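Local atomic coordinates of DegQ (Legionella fallonii, PDB entry 3PV2), a protein that probably degrades misfolded proteins as a trypsin-fold, PDZ-containing HtrA chaperone-protease that assembles into self-compartmentalising 12-meric particles. Residues Asn34-Gln38 with His96-Asn100; Gly151-Ile157 with Ser171-Val177; Phe252-Gly258 with Ser325-Val329; Asn364-Tyr368 with Leu424-Ala428. All blocks are in the same frame, centred on the assembly; numbering follows the deposited sequence.

Interactions 1 and 2 lie in the protease part, each within one of the two six-stranded barrels of the trypsin fold, and their centres are about 24 Å apart; both are buried. Interaction 1 is almost wholly apolar and has no hydrogen bond across it, valines and an isoleucine seating a short helix against a strand, whereas interaction 2 pairs adjacent strands through backbone hydrogen bonds and continues into subunit interfaces. Interaction 3 lies at the surface between protease and first PDZ domain, where a cation-pi stack is its chief interaction. Interaction 4, again buried and apolar, seats a loop on a helix of the second PDZ domain; its centre is about 58 Å from that of interaction 2.

Interaction 1 of 4, residues Asn34-Gln38 with His96-Asn100; sequences NVAVQ and HVIRN
V97 and I98 pack onto V35 and V37 in the first barrel of the trypsin fold, seating the short helix 95-98 against strand 32-40. Just before them, H96 bonds through ND1 to D126 and touches S205, a grouping consistent with the catalytic triad of this family, so the contact probably adjoins the active site, one residue on from H96. At V97, CG1 meets CG1 of V35 at 3.9 Å; both methyls stand anti to their own backbone N (chi1 168° for V97, 174° for V35), and the two side chains pass at a slant. The carbonyl of V97 also takes part: its O accepts a hydrogen bond from S77 OG, and CG2 of V37 closes over it at 3.4 Å, so a polar atom at a buried helix end is both satisfied and sheltered. At I98 the branches divide the work. With chi1 at 61°, CG1 sits between backbone N and carbonyl carbon and leads away from the strand, leaving CG2 to bridge alternate strand positions, 4.0 Å from V37 CG2 and 4.2 Å from V35 CG1. V35 and V37 also reach I104 of strand 101-107, which extends the apolar cluster to a third element. R99 then leaves helical geometry and turns away from the strand, its NH1 forming a salt bridge with D95 OD1.

Interaction 2 of 4, residues Gly151-Ile157 with Ser171-Val177; sequences GDFVVAI and SATFGIV
The rings of F153 and F174 lie nearly parallel, planes 20° apart, but are slid so far past one another (centroids 5.6 Å apart) that they barely overlap; contact is made where F153 CD2 meets F174 CZ at 3.5 Å. The G175 carbonyl oxygen sits at the edge of the F153 ring, in its plane, while CG2 of I176 approaches the same ring obliquely, 3.5 Å from CD2. At the edge of the F174 ring stands V155 CG2. Each phenylalanine also makes an edge-to-face contact with its counterpart in a neighbouring subunit, F174 with F153 of one and F153 with F174 of another, so the aromatic cluster runs across subunit boundaries, consistent with the trimeric building block of HtrA proteases. Strands 153-158 and 171-179 of the second trypsin-fold barrel pair antiparallel. V154 and G175 exchange two backbone bonds, as do A156 and T173; V154 N to G175 O is 2.8 Å. Ahead of strand 153-158 the pairing continues: V177 N bonds to D152 O at 2.9 Å and G151 N to V177 O. V154 and T173 point to the sheet face opposite V155 and F174; V154 CG1 touches V177 CG2 at 3.6 Å, and T173 OG1 bonds to A199 O. D152 OD1 bonds to S20 OG of a neighbouring subunit. Backbone bonding thus fixes the strand register, while the phenylalanines and D152 couple it to subunit association.

Interaction 3 of 4, residues Phe252-Gly258 with Ser325-Val329; sequences FGSIHRG and SLLRV
R328 lays its guanidinium flat on the ring of F252, the planes only 7° apart and CZ 3.5 Å from the ring centroid, in a cation-pi stack over the face. The arginine begins pointing away from the other segment; bends at chi2 (-111°) and chi3 (129°) bring it back, so that CD also touches the ring face, 3.7 Å from the centroid, as a CH-pi contact. H256 has its CG anti to the backbone N, which puts the imidazole edge beside V329: CD2 lies 3.6 Å from V329 CG2, while NE2 bonds to D352. In contrast to R328, R257 is extended from CG to NE. Its CG passes S325 O at 3.4 Å, and the far end runs alongside L326 to form salt bridges with E124 and D122. L326 CD2 meets I255 CG2 at 4.0 Å. A water accepts a hydrogen bond from G258 N at 2.9 Å. The segment 252-258 carries the chain from helix 239-252 of the protease toward strand 262-266 of the first PDZ domain, and 325-329 links helix 318-325 to strand 332-339; I255 and L326 both rest on helix 239-252.

Interaction 4 of 4, residues Asn364-Tyr368 with Leu424-Ala428; sequences NPFLY and LQTIA
L367 pushes its isobutyl group against helix 421-428 of the second PDZ domain, touching the neighbours L424 and Q425 and, one turn on, A428. Apolar contacts dominate. CD1 of L367 lies 3.7 Å from Q425 CG and 4.0 Å from A428 CB, while the other branch, CD2, meets L424 CD2 at 4.1 Å; with CG anti to its carbonyl carbon (chi1 -60°), the leucine sends its two methyls to different helix residues. F366, L367 and A428 all touch L435 of strand 435-441, which adds a third element to the apolar cluster. Backbone bonds shape both partners: Y368 N to N364 O at 3.0 Å holds the loop in a turn, and A428 N to L424 O is a regular helical bond. In PDZ domains this helix flanks the peptide-binding groove, and the loop leading into strand 370-378 probably corresponds to the carboxylate-binding loop. Polar contact with another chain comes through Q425 NE2, which bonds to E378 of a neighbouring subunit, so the helix also takes part in assembly. Finally, the A428 carbonyl oxygen meets the F366 ring at its edge and in its plane, 3.4 Å from CE1.

Interaction 1 of 4, residues Asn34-Gln38 with His96-Asn100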
loop_
_atom_site.group_PDB
_atom_site.type_symbol
_atom_site.label_atom_id
_atom_site.label_comp_id
_atom_site.label_asym_id
_atom_site.label_seq_id
_atom_site.Cartn_x
_atom_site.Cartn_y
_atom_site.Cartn_z
ATOM N N ASN B 34 -21.285 -41.905 13.222
ATOM C CA ASN B 34 -20.720 -40.562 13.266
ATOM C C ASN B 34 -19.773 -40.530 14.467
ATOM O O ASN B 34 -20.044 -41.117 15.467
ATOM C CB ASN B 34 -21.862 -39.554 13.409
ATOM C CG ASN B 34 -21.375 -38.127 13.534
ATOM O OD1 ASN B 34 -21.200 -37.404 12.538
ATOM N ND2 ASN B 34 -21.136 -37.714 14.761
ATOM N N VAL B 35 -18.635 -39.884 14.293
ATOM C CA VAL B 35 -17.630 -39.716 15.303
ATOM C C VAL B 35 -17.427 -38.233 15.475
ATOM O O VAL B 35 -17.023 -37.561 14.512
ATOM C CB VAL B 35 -16.256 -40.265 14.837
ATOM C CG1 VAL B 35 -15.211 -39.948 15.861
ATOM C CG2 VAL B 35 -16.302 -41.741 14.615
ATOM N N ALA B 36 -17.709 -37.742 16.684
ATOM C CA ALA B 36 -17.606 -36.330 17.039
ATOM C C ALA B 36 -16.534 -36.201 18.104
ATOM O O ALA B 36 -16.585 -36.937 19.094
ATOM C CB ALA B 36 -18.996 -35.823 17.598
ATOM N N VAL B 37 -15.605 -35.273 17.902
ATOM C CA VAL B 37 -14.473 -35.030 18.818
ATOM C C VAL B 37 -14.463 -33.579 19.252
ATOM O O VAL B 37 -14.777 -32.687 18.446
ATOM C CB VAL B 37 -13.106 -35.309 18.124
ATOM C CG1 VAL B 37 -11.916 -35.053 19.065
ATOM C CG2 VAL B 37 -13.083 -36.734 17.602
ATOM N N GLN B 38 -14.107 -33.376 20.514
ATOM C CA GLN B 38 -13.917 -32.073 21.146
ATOM C C GLN B 38 -12.496 -32.087 21.661
ATOM O O GLN B 38 -12.064 -33.090 22.225
ATOM C CB GLN B 38 -14.825 -31.922 22.395
ATOM C CG GLN B 38 -16.296 -31.571 22.136
ATOM C CD GLN B 38 -17.029 -32.583 21.218
ATOM O OE1 GLN B 38 -17.027 -33.807 21.466
ATOM N NE2 GLN B 38 -17.661 -32.068 20.166
ATOM N N HIS B 96 -6.500 -38.785 11.869
ATOM C CA HIS B 96 -6.688 -37.327 11.814
ATOM C C HIS B 96 -8.041 -36.890 12.367
ATOM O O HIS B 96 -8.142 -35.800 12.892
ATOM C CB HIS B 96 -6.429 -36.747 10.433
ATOM C CG HIS B 96 -7.561 -36.909 9.466
ATOM N ND1 HIS B 96 -7.529 -37.826 8.449
ATOM C CD2 HIS B 96 -8.727 -36.228 9.319
ATOM C CE1 HIS B 96 -8.641 -37.730 7.734
ATOM N NE2 HIS B 96 -9.392 -36.777 8.255
ATOM N N VAL B 97 -9.057 -37.749 12.309
ATOM C CA VAL B 97 -10.363 -37.412 12.892
ATOM C C VAL B 97 -10.260 -37.249 14.412
ATOM O O VAL B 97 -10.851 -36.326 15.005
ATOM C CB VAL B 97 -11.432 -38.465 12.452
ATOM C CG1 VAL B 97 -12.739 -38.379 13.231
ATOM C CG2 VAL B 97 -11.720 -38.318 10.960
ATOM N N ILE B 98 -9.542 -38.159 15.065
ATOM C CA ILE B 98 -9.505 -38.182 16.524
ATOM C C ILE B 98 -8.283 -37.579 17.200
ATOM O O ILE B 98 -8.241 -37.552 18.420
ATOM C CB ILE B 98 -9.754 -39.622 17.134
ATOM C CG1 ILE B 98 -8.709 -40.657 16.707
ATOM C CG2 ILE B 98 -11.144 -40.112 16.765
ATOM C CD1 ILE B 98 -7.251 -40.425 17.183
ATOM N N ARG B 99 -7.299 -37.119 16.444
ATOM C CA ARG B 99 -6.106 -36.605 17.084
ATOM C C ARG B 99 -6.415 -35.417 17.983
ATOM O O ARG B 99 -7.239 -34.559 17.631
ATOM C CB ARG B 99 -5.047 -36.195 16.073
ATOM C CG ARG B 99 -4.017 -37.285 15.840
ATOM C CD ARG B 99 -2.749 -36.750 15.235
ATOM N NE ARG B 99 -2.995 -36.070 13.973
ATOM C CZ ARG B 99 -2.996 -36.655 12.773
ATOM N NH1 ARG B 99 -2.801 -37.967 12.652
ATOM N NH2 ARG B 99 -3.217 -35.924 11.680
ATOM N N ASN B 100 -5.711 -35.381 19.121
ATOM C CA ASN B 100 -5.850 -34.334 20.123
ATOM C C ASN B 100 -7.215 -34.339 20.799
ATOM O O ASN B 100 -7.658 -33.326 21.322
ATOM C CB ASN B 100 -5.563 -32.971 19.511
ATOM C CG ASN B 100 -4.171 -32.893 18.884
ATOM O OD1 ASN B 100 -3.164 -33.138 19.546
ATOM N ND2 ASN B 100 -4.113 -32.538 17.610
#

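Interaction 2 of 4, residues Gly151-Ile157 with Ser171-Val177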
loop_
_atom_site.group_PDB
_atom_site.type_symbol
_atom_site.label_atom_id
_atom_site.label_comp_id
_atom_site.label_asym_id
_atom_site.label_seq_id
_atom_site.Cartn_x
_atom_site.Cartn_y
_atom_site.Cartn_z
ATOM N N GLY B 151 -11.986 -49.962 -12.290
ATOM C CA GLY B 151 -13.210 -50.102 -13.011
ATOM C C GLY B 151 -14.314 -50.813 -12.237
ATOM O O GLY B 151 -15.475 -50.786 -12.672
ATOM N N ASP B 152 -13.986 -51.382 -11.097
ATOM C CA ASP B 152 -15.008 -51.962 -10.243
ATOM C C ASP B 152 -15.830 -50.833 -9.652
ATOM O O ASP B 152 -15.258 -49.811 -9.255
ATOM C CB ASP B 152 -14.432 -52.732 -9.023
ATOM C CG ASP B 152 -13.774 -54.109 -9.375
ATOM O OD1 ASP B 152 -14.148 -54.786 -10.357
ATOM O OD2 ASP B 152 -12.903 -54.541 -8.563
ATOM N N PHE B 153 -17.130 -51.067 -9.452
ATOM C CA PHE B 153 -18.004 -50.072 -8.847
ATOM C C PHE B 153 -17.902 -50.022 -7.335
ATOM O O PHE B 153 -17.711 -51.023 -6.656
ATOM C CB PHE B 153 -19.454 -50.230 -9.334
ATOM C CG PHE B 153 -19.633 -50.052 -10.846
ATOM C CD1 PHE B 153 -20.050 -51.120 -11.647
ATOM C CD2 PHE B 153 -19.498 -48.812 -11.432
ATOM C CE1 PHE B 153 -20.273 -50.943 -12.993
ATOM C CE2 PHE B 153 -19.687 -48.660 -12.767
ATOM C CZ PHE B 153 -20.095 -49.748 -13.549
ATOM N N VAL B 154 -17.989 -48.827 -6.791
ATOM C CA VAL B 154 -17.874 -48.649 -5.371
ATOM C C VAL B 154 -18.796 -47.587 -4.868
ATOM O O VAL B 154 -19.204 -46.677 -5.610
ATOM C CB VAL B 154 -16.418 -48.267 -4.988
ATOM C CG1 VAL B 154 -15.431 -49.418 -5.374
ATOM C CG2 VAL B 154 -16.012 -46.929 -5.622
ATOM N N VAL B 155 -19.130 -47.697 -3.581
ATOM C CA VAL B 155 -19.853 -46.641 -2.885
ATOM C C VAL B 155 -19.099 -46.172 -1.676
ATOM O O VAL B 155 -18.586 -46.960 -0.922
ATOM C CB VAL B 155 -21.276 -47.103 -2.511
ATOM C CG1 VAL B 155 -21.934 -46.068 -1.543
ATOM C CG2 VAL B 155 -22.086 -47.272 -3.774
ATOM N N ALA B 156 -18.962 -44.869 -1.517
ATOM C CA ALA B 156 -18.401 -44.354 -0.255
ATOM C C ALA B 156 -19.499 -43.899 0.662
ATOM O O ALA B 156 -20.278 -43.066 0.284
ATOM C CB ALA B 156 -17.406 -43.140 -0.525
ATOM N N ILE B 157 -19.527 -44.381 1.889
ATOM C CA ILE B 157 -20.595 -44.073 2.801
ATOM C C ILE B 157 -20.042 -43.460 4.081
ATOM O O ILE B 157 -19.142 -44.042 4.729
ATOM C CB ILE B 157 -21.325 -45.323 3.305
ATOM C CG1 ILE B 157 -21.510 -46.338 2.204
ATOM C CG2 ILE B 157 -22.736 -44.922 3.887
ATOM C CD1 ILE B 157 -22.108 -47.658 2.779
ATOM N N SER B 171 -24.721 -40.471 4.233
ATOM C CA SER B 171 -24.342 -39.809 2.996
ATOM C C SER B 171 -23.616 -40.837 2.178
ATOM O O SER B 171 -22.673 -41.416 2.666
ATOM C CB SER B 171 -23.431 -38.642 3.357
ATOM O OG SER B 171 -23.136 -37.801 2.262
ATOM N N ALA B 172 -24.026 -41.050 0.939
ATOM C CA ALA B 172 -23.381 -42.028 0.039
ATOM C C ALA B 172 -23.017 -41.417 -1.332
ATOM O O ALA B 172 -23.770 -40.680 -1.850
ATOM C CB ALA B 172 -24.299 -43.240 -0.153
ATOM N N THR B 173 -21.874 -41.774 -1.910
ATOM C CA THR B 173 -21.470 -41.359 -3.229
ATOM C C THR B 173 -20.997 -42.591 -4.006
ATOM O O THR B 173 -20.574 -43.580 -3.417
ATOM C CB THR B 173 -20.347 -40.301 -3.143
ATOM O OG1 THR B 173 -19.239 -40.860 -2.413
ATOM C CG2 THR B 173 -20.857 -39.042 -2.400
ATOM N N PHE B 174 -21.121 -42.495 -5.313
ATOM C CA PHE B 174 -20.954 -43.568 -6.258
ATOM C C PHE B 174 -19.816 -43.252 -7.240
ATOM O O PHE B 174 -19.629 -42.093 -7.709
ATOM C CB PHE B 174 -22.238 -43.773 -7.048
ATOM C CG PHE B 174 -22.180 -44.937 -8.027
ATOM C CD1 PHE B 174 -22.373 -46.258 -7.586
ATOM C CD2 PHE B 174 -21.994 -44.720 -9.349
ATOM C CE1 PHE B 174 -22.291 -47.335 -8.495
ATOM C CE2 PHE B 174 -21.970 -45.785 -10.299
ATOM C CZ PHE B 174 -22.099 -47.103 -9.823
ATOM N N GLY B 175 -19.017 -44.283 -7.521
ATOM C CA GLY B 175 -18.076 -44.198 -8.625
ATOM C C GLY B 175 -17.397 -45.539 -8.845
ATOM O O GLY B 175 -17.966 -46.609 -8.508
ATOM N N ILE B 176 -16.228 -45.461 -9.480
ATOM C CA ILE B 176 -15.355 -46.624 -9.693
ATOM C C ILE B 176 -14.010 -46.515 -9.000
ATOM O O ILE B 176 -13.613 -45.423 -8.580
ATOM C CB ILE B 176 -15.111 -46.841 -11.198
ATOM C CG1 ILE B 176 -14.403 -45.693 -11.857
ATOM C CG2 ILE B 176 -16.427 -47.208 -11.957
ATOM C CD1 ILE B 176 -13.801 -46.152 -13.172
ATOM N N VAL B 177 -13.344 -47.641 -8.789
ATOM C CA VAL B 177 -11.955 -47.660 -8.393
ATOM C C VAL B 177 -11.223 -47.078 -9.590
ATOM O O VAL B 177 -11.354 -47.562 -10.726
ATOM C CB VAL B 177 -11.528 -49.108 -8.159
ATOM C CG1 VAL B 177 -10.033 -49.198 -7.875
ATOM C CG2 VAL B 177 -12.242 -49.678 -7.037
#

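Interaction 3 of 4, residues Phe252-Gly258 with Ser325-Val329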
loop_
_atom_site.group_PDB
_atom_site.type_symbol
_atom_site.label_atom_id
_atom_site.label_comp_id
_atom_site.label_asym_id
_atom_site.label_seq_id
_atom_site.Cartn_x
_atom_site.Cartn_y
_atom_site.Cartn_z
ATOM N N PHE B 252 -1.689 -54.760 21.086
ATOM C CA PHE B 252 -0.588 -53.994 21.644
ATOM C C PHE B 252 -0.802 -52.494 21.935
ATOM O O PHE B 252 0.068 -51.853 22.527
ATOM C CB PHE B 252 0.622 -54.084 20.698
ATOM C CG PHE B 252 1.144 -55.478 20.482
ATOM C CD1 PHE B 252 1.872 -56.134 21.481
ATOM C CD2 PHE B 252 0.948 -56.124 19.267
ATOM C CE1 PHE B 252 2.379 -57.424 21.267
ATOM C CE2 PHE B 252 1.446 -57.410 19.043
ATOM C CZ PHE B 252 2.154 -58.064 20.043
ATOM N N GLY B 253 -1.880 -51.893 21.460
ATOM C CA GLY B 253 -2.093 -50.458 21.690
ATOM C C GLY B 253 -1.398 -49.492 20.737
ATOM O O GLY B 253 -1.748 -48.328 20.713
ATOM N N SER B 254 -0.401 -49.941 19.987
ATOM C CA SER B 254 0.199 -49.144 18.897
ATOM C C SER B 254 1.001 -50.046 17.968
ATOM O O SER B 254 1.268 -51.179 18.319
ATOM C CB SER B 254 1.128 -48.067 19.434
ATOM O OG SER B 254 2.362 -48.653 19.822
ATOM N N ILE B 255 1.370 -49.547 16.794
ATOM C CA ILE B 255 2.192 -50.292 15.886
ATOM C C ILE B 255 3.639 -49.916 16.235
ATOM O O ILE B 255 3.991 -48.746 16.196
ATOM C CB ILE B 255 1.963 -49.898 14.378
ATOM C CG1 ILE B 255 0.480 -49.986 13.978
ATOM C CG2 ILE B 255 2.862 -50.720 13.455
ATOM C CD1 ILE B 255 -0.178 -51.223 14.412
ATOM N N HIS B 256 4.464 -50.886 16.600
ATOM C CA HIS B 256 5.876 -50.604 16.795
ATOM C C HIS B 256 6.635 -51.180 15.603
ATOM O O HIS B 256 6.929 -52.357 15.567
ATOM C CB HIS B 256 6.382 -51.179 18.097
ATOM C CG HIS B 256 7.803 -50.801 18.388
ATOM N ND1 HIS B 256 8.143 -49.778 19.248
ATOM C CD2 HIS B 256 8.972 -51.284 17.900
ATOM C CE1 HIS B 256 9.458 -49.657 19.288
ATOM N NE2 HIS B 256 9.983 -50.562 18.483
ATOM N N ARG B 257 6.920 -50.333 14.626
ATOM C CA ARG B 257 7.594 -50.742 13.416
ATOM C C ARG B 257 9.072 -51.056 13.639
ATOM O O ARG B 257 9.774 -50.328 14.358
ATOM C CB ARG B 257 7.504 -49.640 12.380
ATOM C CG ARG B 257 6.166 -49.520 11.778
ATOM C CD ARG B 257 6.063 -48.299 10.931
ATOM N NE ARG B 257 4.767 -48.284 10.279
ATOM C CZ ARG B 257 3.631 -47.857 10.821
ATOM N NH1 ARG B 257 3.606 -47.365 12.047
ATOM N NH2 ARG B 257 2.504 -47.918 10.117
ATOM N N GLY B 258 9.521 -52.145 13.026
ATOM C CA GLY B 258 10.895 -52.564 13.151
ATOM C C GLY B 258 11.574 -52.460 11.800
ATOM O O GLY B 258 11.035 -51.905 10.843
ATOM N N SER B 325 6.249 -54.088 7.360
ATOM C CA SER B 325 6.101 -52.928 8.215
ATOM C C SER B 325 5.423 -53.223 9.514
ATOM O O SER B 325 5.732 -52.594 10.510
ATOM C CB SER B 325 5.271 -51.838 7.537
ATOM O OG SER B 325 3.898 -52.136 7.714
ATOM N N LEU B 326 4.502 -54.166 9.527
ATOM C CA LEU B 326 3.703 -54.385 10.712
ATOM C C LEU B 326 4.047 -55.689 11.417
ATOM O O LEU B 326 3.319 -56.124 12.340
ATOM C CB LEU B 326 2.209 -54.394 10.344
ATOM C CG LEU B 326 1.626 -53.366 9.359
ATOM C CD1 LEU B 326 0.225 -53.793 9.070
ATOM C CD2 LEU B 326 1.664 -51.909 9.841
ATOM N N LEU B 327 5.125 -56.343 11.007
ATOM C CA LEU B 327 5.620 -57.458 11.814
ATOM C C LEU B 327 6.261 -56.882 13.060
ATOM O O LEU B 327 6.733 -55.751 13.089
ATOM C CB LEU B 327 6.636 -58.315 11.049
ATOM C CG LEU B 327 6.129 -59.281 9.965
ATOM C CD1 LEU B 327 4.700 -58.991 9.553
ATOM C CD2 LEU B 327 7.078 -59.245 8.821
ATOM N N ARG B 328 6.301 -57.707 14.081
ATOM C CA ARG B 328 6.802 -57.287 15.366
ATOM C C ARG B 328 8.301 -57.469 15.490
ATOM O O ARG B 328 8.839 -58.515 15.124
ATOM C CB ARG B 328 6.093 -58.102 16.461
ATOM C CG ARG B 328 4.677 -57.592 16.761
ATOM C CD ARG B 328 4.679 -56.973 18.126
ATOM N NE ARG B 328 4.107 -55.648 18.150
ATOM C CZ ARG B 328 4.303 -54.804 19.147
ATOM N NH1 ARG B 328 5.043 -55.167 20.184
ATOM N NH2 ARG B 328 3.763 -53.598 19.102
ATOM N N VAL B 329 8.954 -56.479 16.083
ATOM C CA VAL B 329 10.353 -56.612 16.438
ATOM C C VAL B 329 10.459 -57.962 17.104
ATOM O O VAL B 329 9.597 -58.326 17.857
ATOM C CB VAL B 329 10.822 -55.487 17.402
ATOM C CG1 VAL B 329 12.209 -55.836 18.053
ATOM C CG2 VAL B 329 10.850 -54.114 16.676
HETATM O O HOH W 1 7.880 -54.144 11.704
#

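Interaction 4 of 4, residues Asn364-Tyr368 with Leu424-Ala428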
loop_
_atom_site.group_PDB
_atom_site.type_symbol
_atom_site.label_atom_id
_atom_site.label_comp_id
_atom_site.label_asym_id
_atom_site.label_seq_id
_atom_site.Cartn_x
_atom_site.Cartn_y
_atom_site.Cartn_z
ATOM N N ASN B 364 31.423 -49.064 14.889
ATOM C CA ASN B 364 32.212 -48.082 14.119
ATOM C C ASN B 364 32.161 -46.752 14.888
ATOM O O ASN B 364 31.542 -45.779 14.475
ATOM C CB ASN B 364 31.627 -47.997 12.724
ATOM C CG ASN B 364 32.514 -47.190 11.765
ATOM O OD1 ASN B 364 33.644 -46.789 12.110
ATOM N ND2 ASN B 364 31.999 -46.946 10.555
ATOM N N PRO B 365 32.724 -46.747 16.101
ATOM C CA PRO B 365 32.330 -45.664 17.021
ATOM C C PRO B 365 32.862 -44.300 16.608
ATOM O O PRO B 365 32.251 -43.269 16.958
ATOM C CB PRO B 365 32.892 -46.082 18.336
ATOM C CG PRO B 365 34.036 -47.036 18.013
ATOM C CD PRO B 365 33.846 -47.551 16.596
ATOM N N PHE B 366 33.897 -44.242 15.810
ATOM C CA PHE B 366 34.335 -42.903 15.459
ATOM C C PHE B 366 33.869 -42.439 14.138
ATOM O O PHE B 366 33.701 -41.210 13.964
ATOM C CB PHE B 366 35.836 -42.858 15.523
ATOM C CG PHE B 366 36.392 -43.340 16.846
ATOM C CD1 PHE B 366 37.351 -44.323 16.858
ATOM C CD2 PHE B 366 35.894 -42.872 18.028
ATOM C CE1 PHE B 366 37.867 -44.800 18.020
ATOM C CE2 PHE B 366 36.392 -43.361 19.264
ATOM C CZ PHE B 366 37.411 -44.336 19.259
ATOM N N LEU B 367 33.817 -43.332 13.166
ATOM C CA LEU B 367 33.570 -42.930 11.748
ATOM C C LEU B 367 32.128 -43.169 11.343
ATOM O O LEU B 367 31.758 -42.887 10.178
ATOM C CB LEU B 367 34.470 -43.771 10.837
ATOM C CG LEU B 367 36.005 -43.587 11.134
ATOM C CD1 LEU B 367 36.824 -44.334 10.055
ATOM C CD2 LEU B 367 36.427 -42.075 11.240
ATOM N N TYR B 368 31.325 -43.730 12.266
ATOM C CA TYR B 368 29.888 -43.894 12.019
ATOM C C TYR B 368 29.240 -42.604 11.454
ATOM O O TYR B 368 29.388 -41.538 12.008
ATOM C CB TYR B 368 29.132 -44.337 13.302
ATOM C CG TYR B 368 27.635 -44.231 13.124
ATOM C CD1 TYR B 368 26.910 -45.269 12.512
ATOM C CD2 TYR B 368 26.948 -43.070 13.513
ATOM C CE1 TYR B 368 25.528 -45.167 12.293
ATOM C CE2 TYR B 368 25.560 -42.932 13.255
ATOM C CZ TYR B 368 24.857 -43.998 12.655
ATOM O OH TYR B 368 23.480 -43.857 12.440
ATOM N N LEU B 424 42.680 -44.321 7.279
ATOM C CA LEU B 424 41.943 -43.732 8.375
ATOM C C LEU B 424 41.142 -44.767 9.204
ATOM O O LEU B 424 41.060 -44.681 10.441
ATOM C CB LEU B 424 40.982 -42.717 7.812
ATOM C CG LEU B 424 40.149 -42.042 8.896
ATOM C CD1 LEU B 424 40.983 -41.267 9.990
ATOM C CD2 LEU B 424 39.016 -41.154 8.219
ATOM N N GLN B 425 40.512 -45.722 8.519
ATOM C CA GLN B 425 39.759 -46.768 9.201
ATOM C C GLN B 425 40.688 -47.653 10.043
ATOM O O GLN B 425 40.352 -48.066 11.123
ATOM C CB GLN B 425 39.019 -47.653 8.178
ATOM C CG GLN B 425 37.757 -46.985 7.611
ATOM C CD GLN B 425 37.196 -47.644 6.310
ATOM O OE1 GLN B 425 37.917 -48.282 5.554
ATOM N NE2 GLN B 425 35.932 -47.377 6.039
ATOM N N THR B 426 41.889 -47.907 9.575
ATOM C CA THR B 426 42.818 -48.720 10.335
ATOM C C THR B 426 43.212 -47.918 11.597
ATOM O O THR B 426 43.172 -48.450 12.687
ATOM C CB THR B 426 44.060 -49.014 9.448
ATOM O OG1 THR B 426 43.667 -49.778 8.306
ATOM C CG2 THR B 426 45.164 -49.785 10.192
ATOM N N ILE B 427 43.566 -46.640 11.443
ATOM C CA ILE B 427 43.937 -45.816 12.602
ATOM C C ILE B 427 42.830 -45.706 13.580
ATOM O O ILE B 427 43.060 -45.910 14.757
ATOM C CB ILE B 427 44.450 -44.438 12.183
ATOM C CG1 ILE B 427 45.771 -44.626 11.460
ATOM C CG2 ILE B 427 44.680 -43.525 13.385
ATOM C CD1 ILE B 427 46.251 -43.356 10.557
ATOM N N ALA B 428 41.601 -45.571 13.102
ATOM C CA ALA B 428 40.454 -45.464 13.957
ATOM C C ALA B 428 40.267 -46.725 14.772
ATOM O O ALA B 428 39.676 -46.652 15.832
ATOM C CB ALA B 428 39.177 -45.195 13.127
#